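Local coordinates for hypothetical sugar ABC-transporter sugar binding protein (Arthrobacter globiformis, PDB 7BVT), which binds the cyclic tetrasaccharide cyclic alpha-maltosyl-1,6-maltose and probably delivers it to an ABC transporter for uptake, at residues V32-D37 with D42-M47; A220-P225 with L382-E387; E229-W234 with A396-A401; S317-P322 with T326-E331. One frame throughout, in Å; residues are numbered along the deposited sequence.

Interaction 1. Residues V32-D37 with D42-M47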
loop_
_atom_site.group_PDB
_atom_site.type_symbol
_atom_site.label_atom_id
_atom_site.label_comp_id
_atom_site.label_asym_id
_atom_site.label_seq_id
_atom_site.Cartn_x
_atom_site.Cartn_y
_atom_site.Cartn_z
ATOM N N VAL A 32 -3.801 -2.210 23.000
ATOM C CA VAL A 32 -3.485 -2.103 21.546
ATOM C C VAL A 32 -3.882 -3.415 20.909
ATOM O O VAL A 32 -3.376 -4.429 21.380
ATOM C CB VAL A 32 -2.008 -1.818 21.279
ATOM C CG1 VAL A 32 -1.749 -1.801 19.782
ATOM C CG2 VAL A 32 -1.567 -0.527 21.913
ATOM N N TRP A 33 -4.725 -3.380 19.906
ATOM C CA TRP A 33 -4.983 -4.555 19.058
ATOM C C TRP A 33 -4.317 -4.346 17.702
ATOM O O TRP A 33 -4.438 -3.242 17.135
ATOM C CB TRP A 33 -6.448 -4.814 18.868
ATOM C CG TRP A 33 -7.241 -5.091 20.108
ATOM C CD1 TRP A 33 -6.763 -5.314 21.350
ATOM C CD2 TRP A 33 -8.655 -5.261 20.189
ATOM N NE1 TRP A 33 -7.798 -5.575 22.207
ATOM C CE2 TRP A 33 -8.956 -5.556 21.538
ATOM C CE3 TRP A 33 -9.686 -5.192 19.264
ATOM C CZ2 TRP A 33 -10.264 -5.720 21.991
ATOM C CZ3 TRP A 33 -10.976 -5.416 19.704
ATOM C CH2 TRP A 33 -11.249 -5.658 21.045
ATOM N N HIS A 34 -3.662 -5.380 17.198
ATOM C CA HIS A 34 -2.955 -5.326 15.905
ATOM C C HIS A 34 -3.098 -6.702 15.281
ATOM O O HIS A 34 -3.576 -7.582 16.012
ATOM C CB HIS A 34 -1.516 -4.946 16.073
ATOM C CG HIS A 34 -0.792 -5.989 16.839
ATOM N ND1 HIS A 34 -0.240 -7.086 16.207
ATOM C CD2 HIS A 34 -0.507 -6.071 18.162
ATOM C CE1 HIS A 34 0.398 -7.811 17.131
ATOM N NE2 HIS A 34 0.236 -7.241 18.344
ATOM N N TYR A 35 -2.683 -6.860 14.040
ATOM C CA TYR A 35 -2.808 -8.173 13.340
ATOM C C TYR A 35 -1.429 -8.716 12.976
ATOM O O TYR A 35 -1.380 -9.689 12.203
ATOM C CB TYR A 35 -3.786 -8.115 12.149
ATOM C CG TYR A 35 -3.526 -7.062 11.093
ATOM C CD1 TYR A 35 -2.319 -6.978 10.431
ATOM C CD2 TYR A 35 -4.511 -6.168 10.729
ATOM C CE1 TYR A 35 -2.067 -6.011 9.454
ATOM C CE2 TYR A 35 -4.290 -5.221 9.737
ATOM C CZ TYR A 35 -3.068 -5.146 9.103
ATOM O OH TYR A 35 -2.896 -4.200 8.117
ATOM N N TRP A 36 -0.345 -8.137 13.459
ATOM C CA TRP A 36 1.011 -8.619 13.104
ATOM C C TRP A 36 1.238 -10.042 13.656
ATOM O O TRP A 36 0.822 -10.335 14.815
ATOM C CB TRP A 36 2.090 -7.659 13.596
ATOM C CG TRP A 36 2.085 -6.358 12.847
ATOM C CD1 TRP A 36 2.128 -6.158 11.497
ATOM C CD2 TRP A 36 2.118 -5.052 13.429
ATOM N NE1 TRP A 36 2.194 -4.826 11.204
ATOM C CE2 TRP A 36 2.167 -4.118 12.367
ATOM C CE3 TRP A 36 2.097 -4.577 14.740
ATOM C CZ2 TRP A 36 2.188 -2.743 12.590
ATOM C CZ3 TRP A 36 2.154 -3.220 14.953
ATOM C CH2 TRP A 36 2.169 -2.327 13.894
ATOM N N ASP A 37 1.993 -10.803 12.870
ATOM C CA ASP A 37 2.520 -12.138 13.220
ATOM C C ASP A 37 4.034 -12.132 13.077
ATOM O O ASP A 37 4.628 -11.184 12.533
ATOM C CB ASP A 37 1.950 -13.210 12.290
ATOM C CG ASP A 37 0.438 -13.342 12.367
ATOM O OD1 ASP A 37 -0.118 -13.207 13.487
ATOM O OD2 ASP A 37 -0.176 -13.566 11.306
ATOM N N ASP A 42 6.970 -9.945 16.846
ATOM C CA ASP A 42 8.130 -9.950 17.784
ATOM C C ASP A 42 8.736 -8.549 17.882
ATOM O O ASP A 42 9.086 -8.094 19.002
ATOM C CB ASP A 42 9.246 -10.904 17.339
ATOM C CG ASP A 42 8.856 -12.363 17.370
ATOM O OD1 ASP A 42 7.842 -12.697 18.016
ATOM O OD2 ASP A 42 9.559 -13.134 16.687
ATOM N N ALA A 43 8.911 -7.873 16.759
ATOM C CA ALA A 43 9.490 -6.510 16.749
ATOM C C ALA A 43 8.576 -5.575 17.558
ATOM O O ALA A 43 9.094 -4.697 18.283
ATOM C CB ALA A 43 9.634 -6.008 15.326
ATOM N N PHE A 44 7.280 -5.666 17.324
ATOM C CA PHE A 44 6.326 -4.758 17.980
ATOM C C PHE A 44 6.310 -5.020 19.480
ATOM O O PHE A 44 6.344 -4.082 20.246
ATOM C CB PHE A 44 4.922 -4.902 17.416
ATOM C CG PHE A 44 3.985 -3.861 17.944
ATOM C CD1 PHE A 44 4.279 -2.506 17.711
ATOM C CD2 PHE A 44 2.923 -4.185 18.763
ATOM C CE1 PHE A 44 3.438 -1.527 18.185
ATOM C CE2 PHE A 44 2.063 -3.207 19.220
ATOM C CZ PHE A 44 2.322 -1.864 18.937
ATOM N N ASP A 45 6.249 -6.295 19.875
ATOM C CA ASP A 45 6.297 -6.646 21.314
ATOM C C ASP A 45 7.580 -6.115 21.939
ATOM O O ASP A 45 7.475 -5.649 23.069
ATOM C CB ASP A 45 6.211 -8.157 21.500
ATOM C CG ASP A 45 4.864 -8.758 21.165
ATOM O OD1 ASP A 45 3.832 -8.048 21.163
ATOM O OD2 ASP A 45 4.842 -9.968 20.937
ATOM N N ALA A 46 8.728 -6.156 21.266
ATOM C CA ALA A 46 10.007 -5.666 21.836
ATOM C C ALA A 46 9.914 -4.146 22.045
ATOM O O ALA A 46 10.365 -3.637 23.072
ATOM C CB ALA A 46 11.174 -5.992 20.941
ATOM N N MET A 47 9.275 -3.451 21.103
ATOM C CA MET A 47 9.111 -1.974 21.212
ATOM C C MET A 47 8.151 -1.633 22.341
ATOM O O MET A 47 8.381 -0.617 23.028
ATOM C CB MET A 47 8.615 -1.442 19.877
ATOM C CG MET A 47 9.565 -1.978 18.847
ATOM S SD MET A 47 9.794 -0.875 17.561
ATOM C CE MET A 47 10.649 0.321 18.570
HETATM O O HOH W 1 1.264 -8.467 20.633
#

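Interaction 2. Residues A220-P225 with L382-E387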
loop_
_atom_site.group_PDB
_atom_site.type_symbol
_atom_site.label_atom_id
_atom_site.label_comp_id
_atom_site.label_asym_id
_atom_site.label_seq_id
_atom_site.Cartn_x
_atom_site.Cartn_y
_atom_site.Cartn_z
ATOM N N ALA A 220 -16.620 8.860 -9.403
ATOM C CA ALA A 220 -15.465 8.488 -10.244
ATOM C C ALA A 220 -14.814 9.684 -10.941
ATOM O O ALA A 220 -15.473 10.649 -11.387
ATOM C CB ALA A 220 -15.920 7.477 -11.244
ATOM N N ALA A 221 -13.505 9.598 -11.155
ATOM C CA ALA A 221 -12.723 10.633 -11.849
ATOM C C ALA A 221 -11.833 10.025 -12.949
ATOM O O ALA A 221 -11.102 10.796 -13.556
ATOM C CB ALA A 221 -11.920 11.408 -10.856
ATOM N N PHE A 222 -11.911 8.725 -13.187
ATOM C CA PHE A 222 -10.926 7.998 -14.033
ATOM C C PHE A 222 -11.401 7.855 -15.495
ATOM O O PHE A 222 -10.676 7.267 -16.298
ATOM C CB PHE A 222 -10.672 6.609 -13.449
ATOM C CG PHE A 222 -11.917 5.799 -13.175
ATOM C CD1 PHE A 222 -12.695 5.310 -14.222
ATOM C CD2 PHE A 222 -12.364 5.571 -11.874
ATOM C CE1 PHE A 222 -13.858 4.596 -13.965
ATOM C CE2 PHE A 222 -13.526 4.855 -11.622
ATOM C CZ PHE A 222 -14.283 4.392 -12.662
ATOM N N ASN A 223 -12.605 8.286 -15.859
ATOM C CA ASN A 223 -13.134 8.057 -17.231
ATOM C C ASN A 223 -12.727 9.229 -18.097
ATOM O O ASN A 223 -13.534 10.103 -18.424
ATOM C CB ASN A 223 -14.633 7.757 -17.227
ATOM C CG ASN A 223 -15.106 7.304 -18.592
ATOM O OD1 ASN A 223 -14.301 6.952 -19.466
ATOM N ND2 ASN A 223 -16.417 7.267 -18.775
ATOM N N THR A 224 -11.448 9.256 -18.422
ATOM C CA THR A 224 -10.711 10.401 -18.945
ATOM C C THR A 224 -9.707 9.882 -19.960
ATOM O O THR A 224 -9.474 8.692 -20.031
ATOM C CB THR A 224 -9.963 11.115 -17.829
ATOM O OG1 THR A 224 -9.071 10.151 -17.242
ATOM C CG2 THR A 224 -10.909 11.678 -16.791
ATOM N N PRO A 225 -9.071 10.768 -20.738
ATOM C CA PRO A 225 -8.006 10.308 -21.632
ATOM C C PRO A 225 -6.903 9.610 -20.832
ATOM O O PRO A 225 -6.300 8.700 -21.361
ATOM C CB PRO A 225 -7.535 11.618 -22.256
ATOM C CG PRO A 225 -8.801 12.473 -22.270
ATOM C CD PRO A 225 -9.465 12.174 -20.956
ATOM N N LEU A 382 -14.304 -3.284 -5.713
ATOM C CA LEU A 382 -14.851 -4.493 -6.377
ATOM C C LEU A 382 -15.682 -4.098 -7.593
ATOM O O LEU A 382 -15.469 -4.745 -8.620
ATOM C CB LEU A 382 -15.685 -5.284 -5.375
ATOM C CG LEU A 382 -16.125 -6.664 -5.855
ATOM C CD1 LEU A 382 -14.980 -7.534 -6.361
ATOM C CD2 LEU A 382 -16.873 -7.351 -4.710
ATOM N N ALA A 383 -16.520 -3.055 -7.507
ATOM C CA ALA A 383 -17.377 -2.636 -8.647
ATOM C C ALA A 383 -16.452 -2.247 -9.811
ATOM O O ALA A 383 -16.676 -2.667 -10.957
ATOM C CB ALA A 383 -18.308 -1.524 -8.319
ATOM N N PHE A 384 -15.393 -1.515 -9.479
ATOM C CA PHE A 384 -14.407 -1.040 -10.466
ATOM C C PHE A 384 -13.740 -2.234 -11.097
ATOM O O PHE A 384 -13.709 -2.289 -12.342
ATOM C CB PHE A 384 -13.360 -0.139 -9.807
ATOM C CG PHE A 384 -12.309 0.389 -10.736
ATOM C CD1 PHE A 384 -12.551 1.485 -11.551
ATOM C CD2 PHE A 384 -11.030 -0.137 -10.682
ATOM C CE1 PHE A 384 -11.537 1.979 -12.359
ATOM C CE2 PHE A 384 -10.041 0.352 -11.497
ATOM C CZ PHE A 384 -10.299 1.370 -12.367
ATOM N N ALA A 385 -13.161 -3.122 -10.292
ATOM C CA ALA A 385 -12.338 -4.241 -10.768
ATOM C C ALA A 385 -13.172 -5.153 -11.684
ATOM O O ALA A 385 -12.676 -5.591 -12.719
ATOM C CB ALA A 385 -11.754 -5.002 -9.594
ATOM N N GLN A 386 -14.440 -5.402 -11.329
ATOM C CA GLN A 386 -15.269 -6.329 -12.141
ATOM C C GLN A 386 -15.511 -5.739 -13.526
ATOM O O GLN A 386 -15.591 -6.500 -14.496
ATOM C CB GLN A 386 -16.542 -6.714 -11.387
ATOM C CG GLN A 386 -16.200 -7.670 -10.257
ATOM C CD GLN A 386 -17.401 -8.025 -9.421
ATOM O OE1 GLN A 386 -18.335 -7.227 -9.268
ATOM N NE2 GLN A 386 -17.333 -9.215 -8.842
ATOM N N GLU A 387 -15.666 -4.436 -13.644
ATOM C CA GLU A 387 -15.949 -3.833 -14.951
ATOM C C GLU A 387 -14.653 -3.794 -15.739
ATOM O O GLU A 387 -14.675 -4.053 -16.950
ATOM C CB GLU A 387 -16.589 -2.466 -14.839
ATOM C CG GLU A 387 -17.978 -2.506 -14.264
ATOM C CD GLU A 387 -19.035 -3.158 -15.135
ATOM O OE1 GLU A 387 -18.710 -3.625 -16.239
ATOM O OE2 GLU A 387 -20.239 -3.137 -14.723
#

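Interaction 3. Residues E229-W234 with A396-A401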
loop_
_atom_site.group_PDB
_atom_site.type_symbol
_atom_site.label_atom_id
_atom_site.label_comp_id
_atom_site.label_asym_id
_atom_site.label_seq_id
_atom_site.Cartn_x
_atom_site.Cartn_y
_atom_site.Cartn_z
ATOM N N GLU A 229 -5.569 5.899 -21.312
ATOM C CA GLU A 229 -4.116 5.653 -21.570
ATOM C C GLU A 229 -3.664 4.486 -20.670
ATOM O O GLU A 229 -2.996 3.545 -21.134
ATOM C CB GLU A 229 -3.296 6.901 -21.256
ATOM C CG GLU A 229 -1.865 6.769 -21.703
ATOM C CD GLU A 229 -0.969 7.944 -21.370
ATOM O OE1 GLU A 229 -1.500 9.025 -21.086
ATOM O OE2 GLU A 229 0.298 7.732 -21.419
ATOM N N ALA A 230 -4.040 4.509 -19.397
ATOM C CA ALA A 230 -3.613 3.463 -18.449
ATOM C C ALA A 230 -4.274 2.142 -18.824
ATOM O O ALA A 230 -3.619 1.091 -18.789
ATOM C CB ALA A 230 -3.908 3.868 -17.005
ATOM N N LEU A 231 -5.585 2.127 -19.090
ATOM C CA LEU A 231 -6.254 0.839 -19.443
ATOM C C LEU A 231 -5.778 0.327 -20.821
ATOM O O LEU A 231 -5.650 -0.900 -20.993
ATOM C CB LEU A 231 -7.782 1.006 -19.376
ATOM C CG LEU A 231 -8.552 -0.304 -19.614
ATOM C CD1 LEU A 231 -8.118 -1.414 -18.688
ATOM C CD2 LEU A 231 -10.069 -0.077 -19.522
ATOM N N GLN A 232 -5.492 1.207 -21.768
ATOM C CA GLN A 232 -4.986 0.789 -23.107
ATOM C C GLN A 232 -3.617 0.141 -22.935
ATOM O O GLN A 232 -3.307 -0.835 -23.651
ATOM C CB GLN A 232 -4.880 1.991 -24.031
ATOM C CG GLN A 232 -4.617 1.582 -25.482
ATOM C CD GLN A 232 -5.802 0.829 -26.049
ATOM O OE1 GLN A 232 -6.930 1.376 -26.125
ATOM N NE2 GLN A 232 -5.585 -0.421 -26.441
ATOM N N TYR A 233 -2.849 0.601 -21.952
ATOM C CA TYR A 233 -1.531 -0.020 -21.641
ATOM C C TYR A 233 -1.725 -1.480 -21.224
ATOM O O TYR A 233 -1.026 -2.379 -21.741
ATOM C CB TYR A 233 -0.818 0.792 -20.568
ATOM C CG TYR A 233 0.479 0.321 -19.963
ATOM C CD1 TYR A 233 1.564 -0.058 -20.723
ATOM C CD2 TYR A 233 0.669 0.480 -18.606
ATOM C CE1 TYR A 233 2.779 -0.366 -20.144
ATOM C CE2 TYR A 233 1.884 0.200 -17.998
ATOM C CZ TYR A 233 2.949 -0.203 -18.784
ATOM O OH TYR A 233 4.161 -0.428 -18.202
ATOM N N TRP A 234 -2.585 -1.706 -20.229
ATOM C CA TRP A 234 -2.931 -3.074 -19.814
ATOM C C TRP A 234 -3.408 -3.872 -21.034
ATOM O O TRP A 234 -2.964 -5.000 -21.211
ATOM C CB TRP A 234 -3.968 -3.112 -18.676
ATOM C CG TRP A 234 -3.399 -2.720 -17.340
ATOM C CD1 TRP A 234 -2.604 -1.631 -17.047
ATOM C CD2 TRP A 234 -3.650 -3.351 -16.092
ATOM N NE1 TRP A 234 -2.299 -1.605 -15.712
ATOM C CE2 TRP A 234 -2.901 -2.666 -15.109
ATOM C CE3 TRP A 234 -4.360 -4.485 -15.715
ATOM C CZ2 TRP A 234 -2.937 -3.032 -13.773
ATOM C CZ3 TRP A 234 -4.386 -4.863 -14.393
ATOM C CH2 TRP A 234 -3.646 -4.163 -13.431
ATOM N N ALA A 396 -14.866 -6.555 -23.521
ATOM C CA ALA A 396 -15.308 -5.162 -23.698
ATOM C C ALA A 396 -14.179 -4.320 -24.260
ATOM O O ALA A 396 -12.996 -4.678 -24.003
ATOM C CB ALA A 396 -15.764 -4.561 -22.379
ATOM N N SER A 397 -14.520 -3.209 -24.891
ATOM C CA SER A 397 -13.523 -2.220 -25.351
ATOM C C SER A 397 -13.020 -1.425 -24.152
ATOM O O SER A 397 -13.681 -1.375 -23.112
ATOM C CB SER A 397 -13.989 -1.293 -26.436
ATOM O OG SER A 397 -15.000 -0.444 -25.973
ATOM N N VAL A 398 -11.844 -0.846 -24.291
ATOM C CA VAL A 398 -11.303 0.095 -23.267
ATOM C C VAL A 398 -12.362 1.183 -22.964
ATOM O O VAL A 398 -12.668 1.471 -21.786
ATOM C CB VAL A 398 -10.009 0.700 -23.828
ATOM C CG1 VAL A 398 -9.610 1.950 -23.069
ATOM C CG2 VAL A 398 -8.901 -0.361 -23.893
ATOM N N ASP A 399 -12.913 1.827 -23.989
ATOM C CA ASP A 399 -13.892 2.931 -23.780
ATOM C C ASP A 399 -15.162 2.419 -23.085
ATOM O O ASP A 399 -15.642 3.111 -22.139
ATOM C CB ASP A 399 -14.238 3.575 -25.115
ATOM C CG ASP A 399 -13.155 4.521 -25.580
ATOM O OD1 ASP A 399 -12.129 4.634 -24.873
ATOM O OD2 ASP A 399 -13.352 5.153 -26.636
ATOM N N ASP A 400 -15.662 1.249 -23.462
ATOM C CA ASP A 400 -16.919 0.724 -22.858
ATOM C C ASP A 400 -16.653 0.270 -21.418
ATOM O O ASP A 400 -17.543 0.455 -20.552
ATOM C CB ASP A 400 -17.516 -0.424 -23.660
ATOM C CG ASP A 400 -18.149 -0.032 -24.979
ATOM O OD1 ASP A 400 -18.413 1.151 -25.195
ATOM O OD2 ASP A 400 -18.386 -0.965 -25.743
ATOM N N ALA A 401 -15.458 -0.248 -21.121
ATOM C CA ALA A 401 -15.162 -0.744 -19.756
ATOM C C ALA A 401 -14.996 0.483 -18.851
ATOM O O ALA A 401 -15.429 0.450 -17.677
ATOM C CB ALA A 401 -13.957 -1.671 -19.776
#

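Interaction 4. Residues S317-P322 with T326-E331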
loop_
_atom_site.group_PDB
_atom_site.type_symbol
_atom_site.label_atom_id
_atom_site.label_comp_id
_atom_site.label_asym_id
_atom_site.label_seq_id
_atom_site.Cartn_x
_atom_site.Cartn_y
_atom_site.Cartn_z
ATOM N N SER A 317 3.214 8.655 19.914
ATOM C CA SER A 317 4.234 9.726 19.717
ATOM C C SER A 317 5.629 9.100 19.846
ATOM O O SER A 317 6.497 9.365 19.034
ATOM C CB SER A 317 4.050 10.862 20.712
ATOM O OG SER A 317 2.767 11.489 20.550
ATOM N N TRP A 318 5.816 8.254 20.855
ATOM C CA TRP A 318 7.147 7.620 21.058
ATOM C C TRP A 318 7.468 6.701 19.877
ATOM O O TRP A 318 8.603 6.723 19.364
ATOM C CB TRP A 318 7.150 6.902 22.419
ATOM C CG TRP A 318 8.413 6.144 22.640
ATOM C CD1 TRP A 318 9.561 6.611 23.219
ATOM C CD2 TRP A 318 8.642 4.754 22.323
ATOM N NE1 TRP A 318 10.524 5.625 23.210
ATOM C CE2 TRP A 318 9.969 4.475 22.727
ATOM C CE3 TRP A 318 7.885 3.715 21.749
ATOM C CZ2 TRP A 318 10.573 3.252 22.483
ATOM C CZ3 TRP A 318 8.464 2.476 21.582
ATOM C CH2 TRP A 318 9.770 2.236 21.997
ATOM N N PHE A 319 6.484 5.914 19.483
ATOM C CA PHE A 319 6.609 4.984 18.347
ATOM C C PHE A 319 7.006 5.741 17.075
ATOM O O PHE A 319 7.718 5.178 16.242
ATOM C CB PHE A 319 5.315 4.199 18.150
ATOM C CG PHE A 319 5.556 2.915 17.410
ATOM C CD1 PHE A 319 6.147 1.826 18.041
ATOM C CD2 PHE A 319 5.164 2.780 16.092
ATOM C CE1 PHE A 319 6.319 0.632 17.368
ATOM C CE2 PHE A 319 5.336 1.571 15.437
ATOM C CZ PHE A 319 5.927 0.506 16.075
ATOM N N LEU A 320 6.605 7.011 16.957
ATOM C CA LEU A 320 6.833 7.798 15.708
ATOM C C LEU A 320 8.069 8.695 15.810
ATOM O O LEU A 320 8.303 9.485 14.891
ATOM C CB LEU A 320 5.558 8.599 15.422
ATOM C CG LEU A 320 4.406 7.734 14.895
ATOM C CD1 LEU A 320 3.105 8.510 14.825
ATOM C CD2 LEU A 320 4.738 7.109 13.530
ATOM N N GLU A 321 8.856 8.605 16.890
ATOM C CA GLU A 321 10.139 9.356 16.940
ATOM C C GLU A 321 11.106 8.690 15.966
ATOM O O GLU A 321 11.040 7.453 15.754
ATOM C CB GLU A 321 10.688 9.389 18.363
ATOM C CG GLU A 321 9.771 10.122 19.316
ATOM C CD GLU A 321 10.217 10.194 20.760
ATOM O OE1 GLU A 321 11.260 9.584 21.096
ATOM O OE2 GLU A 321 9.517 10.860 21.538
ATOM N N PRO A 322 12.042 9.464 15.378
ATOM C CA PRO A 322 12.923 8.921 14.345
ATOM C C PRO A 322 13.676 7.656 14.775
ATOM O O PRO A 322 13.810 6.712 13.975
ATOM C CB PRO A 322 13.885 10.070 14.028
ATOM C CG PRO A 322 13.191 11.318 14.501
ATOM C CD PRO A 322 12.207 10.919 15.587
ATOM N N THR A 326 13.227 4.321 12.650
ATOM C CA THR A 326 14.396 3.760 11.934
ATOM C C THR A 326 14.568 2.309 12.367
ATOM O O THR A 326 14.648 1.409 11.508
ATOM C CB THR A 326 15.660 4.555 12.259
ATOM O OG1 THR A 326 15.436 5.905 11.874
ATOM C CG2 THR A 326 16.877 4.022 11.533
ATOM N N GLU A 327 14.613 2.059 13.667
ATOM C CA GLU A 327 14.878 0.658 14.126
ATOM C C GLU A 327 13.740 -0.268 13.722
ATOM O O GLU A 327 13.999 -1.360 13.197
ATOM C CB GLU A 327 15.100 0.540 15.637
ATOM C CG GLU A 327 16.348 -0.302 15.984
ATOM C CD GLU A 327 16.208 -1.631 16.736
ATOM O OE1 GLU A 327 15.116 -1.930 17.293
ATOM O OE2 GLU A 327 17.219 -2.380 16.784
ATOM N N TRP A 328 12.483 0.168 13.878
ATOM C CA TRP A 328 11.301 -0.624 13.467
ATOM C C TRP A 328 11.338 -0.979 11.962
ATOM O O TRP A 328 11.039 -2.150 11.604
ATOM C CB TRP A 328 10.057 0.220 13.788
ATOM C CG TRP A 328 8.750 -0.233 13.233
ATOM C CD1 TRP A 328 8.044 0.472 12.310
ATOM C CD2 TRP A 328 7.940 -1.354 13.593
ATOM N NE1 TRP A 328 6.866 -0.144 12.049
ATOM C CE2 TRP A 328 6.749 -1.253 12.847
ATOM C CE3 TRP A 328 8.059 -2.424 14.498
ATOM C CZ2 TRP A 328 5.709 -2.163 12.959
ATOM C CZ3 TRP A 328 7.044 -3.344 14.584
ATOM C CH2 TRP A 328 5.873 -3.217 13.824
ATOM N N SER A 329 11.603 -0.009 11.102
ATOM C CA SER A 329 11.652 -0.206 9.638
ATOM C C SER A 329 12.791 -1.191 9.327
ATOM O O SER A 329 12.562 -2.185 8.623
ATOM C CB SER A 329 11.845 1.119 8.937
ATOM O OG SER A 329 10.767 2.010 9.262
ATOM N N LYS A 330 13.957 -0.947 9.913
ATOM C CA LYS A 330 15.129 -1.816 9.626
ATOM C C LYS A 330 14.783 -3.276 9.921
ATOM O O LYS A 330 15.102 -4.149 9.108
ATOM C CB LYS A 330 16.336 -1.464 10.482
ATOM C CG LYS A 330 17.127 -0.234 10.071
ATOM C CD LYS A 330 18.212 -0.049 11.118
ATOM C CE LYS A 330 19.220 1.027 10.852
ATOM N NZ LYS A 330 20.139 1.118 12.012
ATOM N N GLU A 331 14.184 -3.530 11.062
ATOM C CA GLU A 331 13.974 -4.899 11.560
ATOM C C GLU A 331 12.756 -5.541 10.919
ATOM O O GLU A 331 12.729 -6.787 10.879
ATOM C CB GLU A 331 14.042 -4.894 13.079
ATOM C CG GLU A 331 12.804 -4.546 13.836
ATOM C CD GLU A 331 13.158 -4.267 15.308
ATOM O OE1 GLU A 331 14.357 -4.410 15.668
ATOM O OE2 GLU A 331 12.266 -3.850 16.101
#

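Interaction 1. Residues V32-D37 with D42-M47
The benzyl group of Phe44 reaches from helix 38-53 into side chains on the end of strand 28-34 and the loop that follows. Its CG lies anti to the backbone N (chi1 -172°), which sends the ring off the helix and toward Val32, His34 and Trp36. Trp36 comes over one face of the phenyl ring, near its rim, with CZ3 3.6 Å from Phe44 CD1. The two side chains cross at about a right angle, and the planes of the phenyl and the six-membered indole ring meet obliquely. Toward His34, Phe44 turns its edge to the imidazole face, the planes at 68° and the centroids 5.3 Å apart. Val32 CG1 touches the far end of the ring, 4.1 Å from Phe44 CE2.

Both imidazole nitrogens have partners in the ring plane. Trp36 N donates a bent bond to His34 ND1 over 2.9 Å, and a water sits at the edge by His34 NE2. That water donates a hydrogen bond to Asp45 OD1, 2.7 Å away. Beyond the contact, Trp36 NE1 bonds Glu297. The contact thus joins the first strand and helix of a beta-alpha-beta unit by direct apolar and aromatic packing, while a water carries the polar link between His34 NE2 and Asp45 OD1.

Interaction 2. Residues A220-P225 with L382-E387
One face of the Phe222 ring receives the edge of Phe384, whose CE1 stands 3.5 Å above the plane over the ring centre. The planes are at 67°, a T-shaped (edge-to-face) pair. Seen from Phe384, Phe222 CD1 lies at the ring edge, in plane. The shortest approach is 3.5 Å, from Phe222 CE2 to Phe384 CD1. Phe384 leaves helix 377-392 with CG anti to its own N (chi1 180°), and the ring extends toward the 220-225 loop. The Phe384 ring also makes an edge-to-face pair with Phe212, and Phe222 rests on Leu205 and Ala405. Both phenylalanines are buried. An alanine in place of Phe222 would probably open a gap beside Phe384 and deprive its edge of the aromatic face it meets.

Nearby, Asn223 is the centre of an inverse gamma turn, and Thr224 OG1 caps Gly227 N at the start of helix 225-239. The arrangement is a hydrophobic core contact, where a loop leading into one helix packs on helix 377-392, the penultimate helix, in the solute-binding protein fold.

Interaction 3. Residues E229-W234 with A396-A401
Leu231 and Gln232 both start with CG opposite the backbone N, at chi1 -175° and -169°, and reach Val398 with a methyl and an amide. The Gln232 chain then bends at chi2 (66°), which brings its amide beside the valine. OE1 of Gln232 lies 3.4 Å from Val398 CG2, a van der Waals touch in which the side chains cross at about a right angle. Gln232 NE2 itself bonds Asp236. Leu231 CD2 comes closest to the backbone, 3.8 Å from Val398 O, and also reaches Val398 CG1 and Ala401 CB. Val398 CG2 meets the glutamine amide, while CG1 touches both Leu231 CD2 and Gln232 OE1. An alanine at Gln232 would probably uncover Val398 CG2 and leave Asp236 without its amide donor.

Ser397 is the N-cap of helix 398-415. Its OG accepts from Asp400 N at 3.1 Å, fixing the first turn that presents Val398. Leu231 also touches Ile388 and Leu392. The contact is a helix side packed against a capped helix N terminus, joining helix 225-239 to the C-terminal helices.

Interaction 4. Residues S317-P322 with T326-E331
Pro322 O accepts two hydrogen bonds from Thr326, one from the backbone and one from the side chain. Thr326 N donates to Pro322 O over 2.8 Å at 158°, as the ordinary i to i+4 bond of helix 322-332. Thr326 OG1 also donates to Pro322 O, again over 2.8 Å. The two donors come from opposite faces of the carbonyl plane. The amide is tilted modestly from that plane; the hydroxyl lies farther out of it, on the other side. OG1 sits beside the backbone N (chi1 -59°), and this turns the hydroxyl back along the helix to the proline carbonyl. The first turn is thus doubly tied.

Farther in, the contact is aromatic. Phe319, at the end of helix 306-319, turns its edge to the face of Trp328. Phe319 CZ stands 3.6 Å above the centre of the indole and lies 3.7 Å from Trp328 CD2. The phenyl plane and that of the five-membered ring are at 64°. Both side chains are buried. Phe319 and Trp328 touch Phe44 and Met47 of helix 38-53, and Trp328 also meets Trp36, in the loop before that helix.

Between the two helices, Leu320 leaves the helical path and Glu321 takes the N-cap position, with Pro322 in the first turn. These are two consecutive helices joined by a tight turn, with a T-shaped aromatic pair across it. They cover the first helix of the solute-binding protein fold.

Overall arrangement
From the N terminus, interaction 1 comes first and closes a short loop, turning strand 28-34 into helix 38-53. Interactions 2 and 3 are long-range and bring the chain around residues 220-234 back to the C-terminal helices 377-392 and 398-415. Their segments alternate along the sequence, so they cross; their centres are about 10 Å apart and they touch through Glu387 and Ala401. Interaction 4 is a local corner lying within the sequence spans of both. In space it joins interaction 1 instead, with centres about 13 Å apart and Trp36 against Trp328. Two clusters result, on opposite sides of the chain's centre.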